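Local coordinates for signal recognition particle 54 kDa protein (Aeropyrum pernix, PDB 7EPK), which belongs to the SRP54 family of signal recognition particle proteins, joining a helical bundle, a P-loop GTPase domain and a signal peptide binding domain, and here holds GDP, at residues 96-101 with 209-214; 153-158 with 170-175. All blocks are in the same frame, centred on the assembly; numbering follows the deposited sequence.

How the contacts relate
Both contacts belong to the GTPase domain and reach the same mainly parallel sheet, with centres 14 Å apart. Contact 1 joins two central neighbours, strands 97-102 and 212-218; contact 2 sets the edge strand 153-156 against helix 162-175, which leads to strand 180-184. Along the chain, both segments of contact 2 fall between those of contact 1. Strand 180-184 lies next to 97-102, and the two contacts meet over it, both Ile98 and Leu170 touching Val181, with Ile98 CD1 3.5 Å from Leu170 CD1. They sample the centre and one margin of a P-loop NTPase core: the Leu101 side chain (contact 1) lies about 8 Å from GDP, that of Phe154 (contact 2) about 12 Å.

Contact 1: 96-101 with 209-214; sequences PWIVLL and RPDEVA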
loop_
_atom_site.group_PDB
_atom_site.type_symbol
_atom_site.label_atom_id
_atom_site.label_comp_id
_atom_site.label_asym_id
_atom_site.label_seq_id
_atom_site.Cartn_x
_atom_site.Cartn_y
_atom_site.Cartn_z
ATOM N N PRO A 96 -15.151 18.689 10.112
ATOM C CA PRO A 96 -16.204 18.574 9.100
ATOM C C PRO A 96 -15.574 18.485 7.701
ATOM O O PRO A 96 -14.795 19.383 7.299
ATOM C CB PRO A 96 -17.044 19.858 9.233
ATOM C CG PRO A 96 -16.100 20.859 9.873
ATOM C CD PRO A 96 -14.842 20.111 10.320
ATOM N N TRP A 97 -15.954 17.440 6.971
ATOM C CA TRP A 97 -15.362 17.104 5.654
ATOM C C TRP A 97 -16.442 17.056 4.572
ATOM O O TRP A 97 -17.178 16.030 4.523
ATOM C CB TRP A 97 -14.606 15.776 5.724
ATOM C CG TRP A 97 -13.738 15.543 4.526
ATOM C CD1 TRP A 97 -13.941 14.663 3.502
ATOM C CD2 TRP A 97 -12.515 16.235 4.240
ATOM N NE1 TRP A 97 -12.894 14.729 2.617
ATOM C CE2 TRP A 97 -12.010 15.690 3.042
ATOM C CE3 TRP A 97 -11.791 17.233 4.895
ATOM C CZ2 TRP A 97 -10.841 16.168 2.461
ATOM C CZ3 TRP A 97 -10.631 17.698 4.326
ATOM C CH2 TRP A 97 -10.171 17.176 3.120
ATOM N N ILE A 98 -16.483 18.084 3.708
ATOM C CA ILE A 98 -17.542 18.210 2.669
ATOM C C ILE A 98 -17.051 17.594 1.348
ATOM O O ILE A 98 -16.051 18.083 0.771
ATOM C CB ILE A 98 -18.010 19.670 2.533
ATOM C CG1 ILE A 98 -18.154 20.384 3.885
ATOM C CG2 ILE A 98 -19.311 19.736 1.750
ATOM C CD1 ILE A 98 -18.999 19.649 4.897
ATOM N N VAL A 99 -17.769 16.581 0.860
ATOM C CA VAL A 99 -17.423 15.822 -0.376
ATOM C C VAL A 99 -18.421 16.139 -1.487
ATOM O O VAL A 99 -19.567 15.671 -1.387
ATOM C CB VAL A 99 -17.442 14.312 -0.112
ATOM C CG1 VAL A 99 -16.996 13.552 -1.336
ATOM C CG2 VAL A 99 -16.593 13.943 1.089
ATOM N N LEU A 100 -18.000 16.850 -2.535
ATOM C CA LEU A 100 -18.838 17.047 -3.744
ATOM C C LEU A 100 -18.562 15.935 -4.752
ATOM O O LEU A 100 -17.484 15.928 -5.356
ATOM C CB LEU A 100 -18.552 18.423 -4.349
ATOM C CG LEU A 100 -19.321 18.747 -5.636
ATOM C CD1 LEU A 100 -20.817 18.715 -5.400
ATOM C CD2 LEU A 100 -18.898 20.097 -6.209
ATOM N N LEU A 101 -19.545 15.080 -4.996
ATOM C CA LEU A 101 -19.534 14.114 -6.130
ATOM C C LEU A 101 -19.717 14.846 -7.480
ATOM O O LEU A 101 -20.469 15.826 -7.571
ATOM C CB LEU A 101 -20.635 13.080 -5.867
ATOM C CG LEU A 101 -20.215 11.892 -5.006
ATOM C CD1 LEU A 101 -19.160 12.280 -3.980
ATOM C CD2 LEU A 101 -21.407 11.247 -4.333
ATOM N N ARG A 209 -18.273 25.041 -0.904
ATOM C CA ARG A 209 -16.827 25.031 -0.535
ATOM C C ARG A 209 -16.376 23.610 -0.174
ATOM O O ARG A 209 -15.974 23.328 0.949
ATOM C CB ARG A 209 -16.566 26.044 0.586
ATOM C CG ARG A 209 -15.988 27.362 0.087
ATOM C CD ARG A 209 -15.913 28.382 1.184
ATOM N NE ARG A 209 -15.411 27.690 2.344
ATOM C CZ ARG A 209 -15.863 27.792 3.584
ATOM N NH1 ARG A 209 -16.855 28.603 3.896
ATOM N NH2 ARG A 209 -15.272 27.091 4.530
ATOM N N PRO A 210 -16.380 22.653 -1.127
ATOM C CA PRO A 210 -16.107 21.257 -0.792
ATOM C C PRO A 210 -14.625 21.023 -0.448
ATOM O O PRO A 210 -13.751 21.673 -1.030
ATOM C CB PRO A 210 -16.550 20.482 -2.043
ATOM C CG PRO A 210 -16.412 21.477 -3.163
ATOM C CD PRO A 210 -16.592 22.855 -2.563
ATOM N N ASP A 211 -14.385 20.127 0.512
ATOM C CA ASP A 211 -13.030 19.764 1.005
ATOM C C ASP A 211 -12.406 18.759 0.013
ATOM O O ASP A 211 -11.167 18.732 -0.106
ATOM C CB ASP A 211 -13.103 19.331 2.479
ATOM C CG ASP A 211 -13.468 20.458 3.458
ATOM O OD1 ASP A 211 -12.673 21.439 3.574
ATOM O OD2 ASP A 211 -14.523 20.343 4.149
ATOM N N GLU A 212 -13.234 18.028 -0.732
ATOM C CA GLU A 212 -12.836 16.923 -1.636
ATOM C C GLU A 212 -13.888 16.861 -2.750
ATOM O O GLU A 212 -15.030 16.502 -2.444
ATOM C CB GLU A 212 -12.736 15.607 -0.843
ATOM C CG GLU A 212 -12.460 14.325 -1.647
ATOM C CD GLU A 212 -12.504 12.988 -0.863
ATOM O OE1 GLU A 212 -12.422 13.023 0.393
ATOM O OE2 GLU A 212 -12.652 11.881 -1.490
ATOM N N VAL A 213 -13.535 17.228 -3.985
ATOM C CA VAL A 213 -14.391 16.956 -5.172
ATOM C C VAL A 213 -14.005 15.576 -5.708
ATOM O O VAL A 213 -12.853 15.380 -6.091
ATOM C CB VAL A 213 -14.255 18.061 -6.234
ATOM C CG1 VAL A 213 -14.993 17.687 -7.499
ATOM C CG2 VAL A 213 -14.726 19.419 -5.729
ATOM N N ALA A 214 -14.917 14.620 -5.683
ATOM C CA ALA A 214 -14.662 13.248 -6.169
ATOM C C ALA A 214 -15.291 13.113 -7.548
ATOM O O ALA A 214 -16.468 13.375 -7.659
ATOM C CB ALA A 214 -15.227 12.225 -5.222
#
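Trp97 and Glu212 are brought together by matching first torsions: each CG is anti to its own backbone nitrogen (chi1 -167° and 174°), and the glutamate chain runs on extended. Trp97 NE1 thereby donates to Glu212 OE1 at 2.8 Å, with an almost straight N-H...O angle of 172°. OE1 lies close to the indole plane, and the N-H meets OE1 on its anti side, a little out of the carboxylate plane. Asp211 meets the same indole differently, placing CB over one face, 3.4 Å from the centroid of the six-membered ring, in a CH-pi contact. The OD2 atom of Asp211 uses its anti lone pair to accept from Ile98 N at 3.0 Å. Ile98 O in turn takes two donors, Asp211 N at 2.6 Å and Glu212 N at 3.2 Å, where the loop enters the strand.

Beyond this point the strands pair in parallel, Val99 with Glu212, Leu100 with Val213 and Leu101 with Ala214. Leu100 N donates to Glu212 O, and Leu100 O accepts from Ala214 N at 2.9 Å. Leu100 CB also packs on Pro210 CB at 3.7 Å, on the face covered by helix 194-208; on the other face, Leu101 touches Lys109 and Ala113 of the helix after the probable P-loop. Glu212 is buried, but Lys267 forms a salt bridge with OE1 and Ser240 a hydrogen bond with OE2. Its carboxylate is thus gripped by three side chains, and the lysine probably favours the charged form, which would strengthen the pull on the indole N-H.

Contact 2: 153-158 with 170-175; sequences MFYGER and LEDLLS
This is a small, mostly apolar surface contact between the weakly bonded edge strand 153-156 and residues 170-175 of helix 162-175, burying 224 Å² in all with no hydrogen bond across it. The two belong with strand 180-184 to a beta-alpha-beta unit of the P-loop NTPase fold, whose crossover passes over strand 127-131. The strand and helix axes run nearly antiparallel, 158° between their directions, and approach to 8.4 Å. Leu173 supplies the apolar part: Leu173 CD2 is 3.5 Å from Met153 CB, and Leu173 CG is 4.5 Å from Tyr155 CB.

With chi1 at 178° placing CG trans to N, the Tyr155 ring brings its CD2 atom to 3.6 Å from Asp172 CB. The approach is oblique, with ring and carboxylate planes 37° apart. The polar end of Asp172 is engaged by Arg176, whose NH1 forms a salt bridge with OD2 and also a hydrogen bond with Phe154 O, so one guanidinium links Asp172 to the strand backbone.

Leu173 also touches Val181 of strand 180-184, while Phe154 packs on Leu143, Lys144 and Ala147 of helix 139-150. The edge strand, hydrogen-bonded to strand 127-131 through Met153 and Tyr155, therefore has side-chain contacts with both helices.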
loop_
_atom_site.group_PDB
_atom_site.type_symbol
_atom_site.label_atom_id
_atom_site.label_comp_id
_atom_site.label_asym_id
_atom_site.label_seq_id
_atom_site.Cartn_x
_atom_site.Cartn_y
_atom_site.Cartn_z
ATOM N N MET A 153 -27.922 10.446 7.954
ATOM C CA MET A 153 -28.929 11.531 7.842
ATOM C C MET A 153 -29.085 11.920 6.367
ATOM O O MET A 153 -28.263 11.501 5.541
ATOM C CB MET A 153 -28.533 12.756 8.662
ATOM C CG MET A 153 -28.374 12.470 10.145
ATOM S SD MET A 153 -27.700 13.886 11.069
ATOM C CE MET A 153 -27.174 13.034 12.557
ATOM N N PHE A 154 -30.140 12.658 6.042
ATOM C CA PHE A 154 -30.485 13.033 4.650
ATOM C C PHE A 154 -31.035 14.454 4.622
ATOM O O PHE A 154 -31.561 14.952 5.631
ATOM C CB PHE A 154 -31.495 12.057 4.046
ATOM C CG PHE A 154 -32.031 12.448 2.689
ATOM C CD1 PHE A 154 -31.386 12.058 1.525
ATOM C CD2 PHE A 154 -33.203 13.181 2.569
ATOM C CE1 PHE A 154 -31.892 12.416 0.284
ATOM C CE2 PHE A 154 -33.705 13.539 1.325
ATOM C CZ PHE A 154 -33.046 13.160 0.183
ATOM N N TYR A 155 -30.874 15.094 3.472
ATOM C CA TYR A 155 -31.542 16.357 3.119
ATOM C C TYR A 155 -31.496 16.511 1.605
ATOM O O TYR A 155 -30.430 16.293 1.026
ATOM C CB TYR A 155 -30.882 17.545 3.802
ATOM C CG TYR A 155 -31.527 18.845 3.419
ATOM C CD1 TYR A 155 -31.361 19.369 2.150
ATOM C CD2 TYR A 155 -32.352 19.526 4.302
ATOM C CE1 TYR A 155 -31.951 20.566 1.787
ATOM C CE2 TYR A 155 -32.956 20.722 3.948
ATOM C CZ TYR A 155 -32.748 21.242 2.686
ATOM O OH TYR A 155 -33.307 22.414 2.301
ATOM N N GLY A 156 -32.631 16.889 1.017
ATOM C CA GLY A 156 -32.783 17.139 -0.422
ATOM C C GLY A 156 -33.982 18.016 -0.731
ATOM O O GLY A 156 -34.822 18.216 0.131
ATOM N N GLU A 157 -34.025 18.522 -1.955
ATOM C CA GLU A 157 -35.154 19.240 -2.580
ATOM C C GLU A 157 -35.179 18.819 -4.050
ATOM O O GLU A 157 -34.106 18.843 -4.686
ATOM C CB GLU A 157 -34.942 20.743 -2.466
ATOM C CG GLU A 157 -34.778 21.240 -1.043
ATOM C CD GLU A 157 -34.275 22.675 -0.975
ATOM O OE1 GLU A 157 -34.475 23.455 -1.979
ATOM O OE2 GLU A 157 -33.675 23.031 0.074
ATOM N N ARG A 158 -36.354 18.459 -4.563
ATOM C CA ARG A 158 -36.556 17.950 -5.944
ATOM C C ARG A 158 -36.558 19.109 -6.961
ATOM O O ARG A 158 -36.478 18.815 -8.175
ATOM C CB ARG A 158 -37.890 17.204 -6.019
ATOM C CG ARG A 158 -38.111 16.138 -4.957
ATOM C CD ARG A 158 -39.540 15.637 -5.052
ATOM N NE ARG A 158 -39.767 14.518 -4.159
ATOM C CZ ARG A 158 -39.981 14.622 -2.845
ATOM N NH1 ARG A 158 -40.002 15.811 -2.261
ATOM N NH2 ARG A 158 -40.174 13.532 -2.116
ATOM N N LEU A 170 -26.285 21.313 3.301
ATOM C CA LEU A 170 -25.023 21.412 4.054
ATOM C C LEU A 170 -25.346 21.984 5.431
ATOM O O LEU A 170 -25.009 21.342 6.439
ATOM C CB LEU A 170 -24.038 22.298 3.291
ATOM C CG LEU A 170 -22.638 22.355 3.899
ATOM C CD1 LEU A 170 -22.114 20.953 4.093
ATOM C CD2 LEU A 170 -21.665 23.162 3.052
ATOM N N GLU A 171 -26.010 23.137 5.476
ATOM C CA GLU A 171 -26.316 23.815 6.760
ATOM C C GLU A 171 -27.169 22.873 7.619
ATOM O O GLU A 171 -26.857 22.710 8.822
ATOM C CB GLU A 171 -26.897 25.203 6.510
ATOM C CG GLU A 171 -25.816 26.267 6.323
ATOM C CD GLU A 171 -24.700 26.286 7.371
ATOM O OE1 GLU A 171 -24.998 26.055 8.591
ATOM O OE2 GLU A 171 -23.523 26.506 6.967
ATOM N N ASP A 172 -28.148 22.202 7.026
ATOM C CA ASP A 172 -29.107 21.369 7.797
ATOM C C ASP A 172 -28.339 20.296 8.571
ATOM O O ASP A 172 -28.600 20.141 9.782
ATOM C CB ASP A 172 -30.139 20.694 6.898
ATOM C CG ASP A 172 -31.037 19.773 7.700
ATOM O OD1 ASP A 172 -31.964 20.308 8.359
ATOM O OD2 ASP A 172 -30.774 18.545 7.698
ATOM N N LEU A 173 -27.431 19.608 7.866
ATOM C CA LEU A 173 -26.677 18.413 8.320
ATOM C C LEU A 173 -25.554 18.817 9.281
ATOM O O LEU A 173 -25.305 18.091 10.244
ATOM C CB LEU A 173 -26.123 17.705 7.084
ATOM C CG LEU A 173 -27.155 16.963 6.232
ATOM C CD1 LEU A 173 -26.513 16.456 4.947
ATOM C CD2 LEU A 173 -27.793 15.805 7.009
ATOM N N LEU A 174 -24.885 19.933 9.039
ATOM C CA LEU A 174 -23.918 20.490 10.020
ATOM C C LEU A 174 -24.639 20.781 11.345
ATOM O O LEU A 174 -24.058 20.435 12.390
ATOM C CB LEU A 174 -23.238 21.727 9.423
ATOM C CG LEU A 174 -21.898 21.463 8.727
ATOM C CD1 LEU A 174 -21.649 19.987 8.471
ATOM C CD2 LEU A 174 -21.792 22.229 7.424
ATOM N N SER A 175 -25.861 21.339 11.295
ATOM C CA SER A 175 -26.737 21.677 12.456
ATOM C C SER A 175 -27.037 20.431 13.286
ATOM O O SER A 175 -27.155 20.584 14.520
ATOM C CB SER A 175 -28.021 22.294 12.012
ATOM O OG SER A 175 -27.771 23.553 11.426
#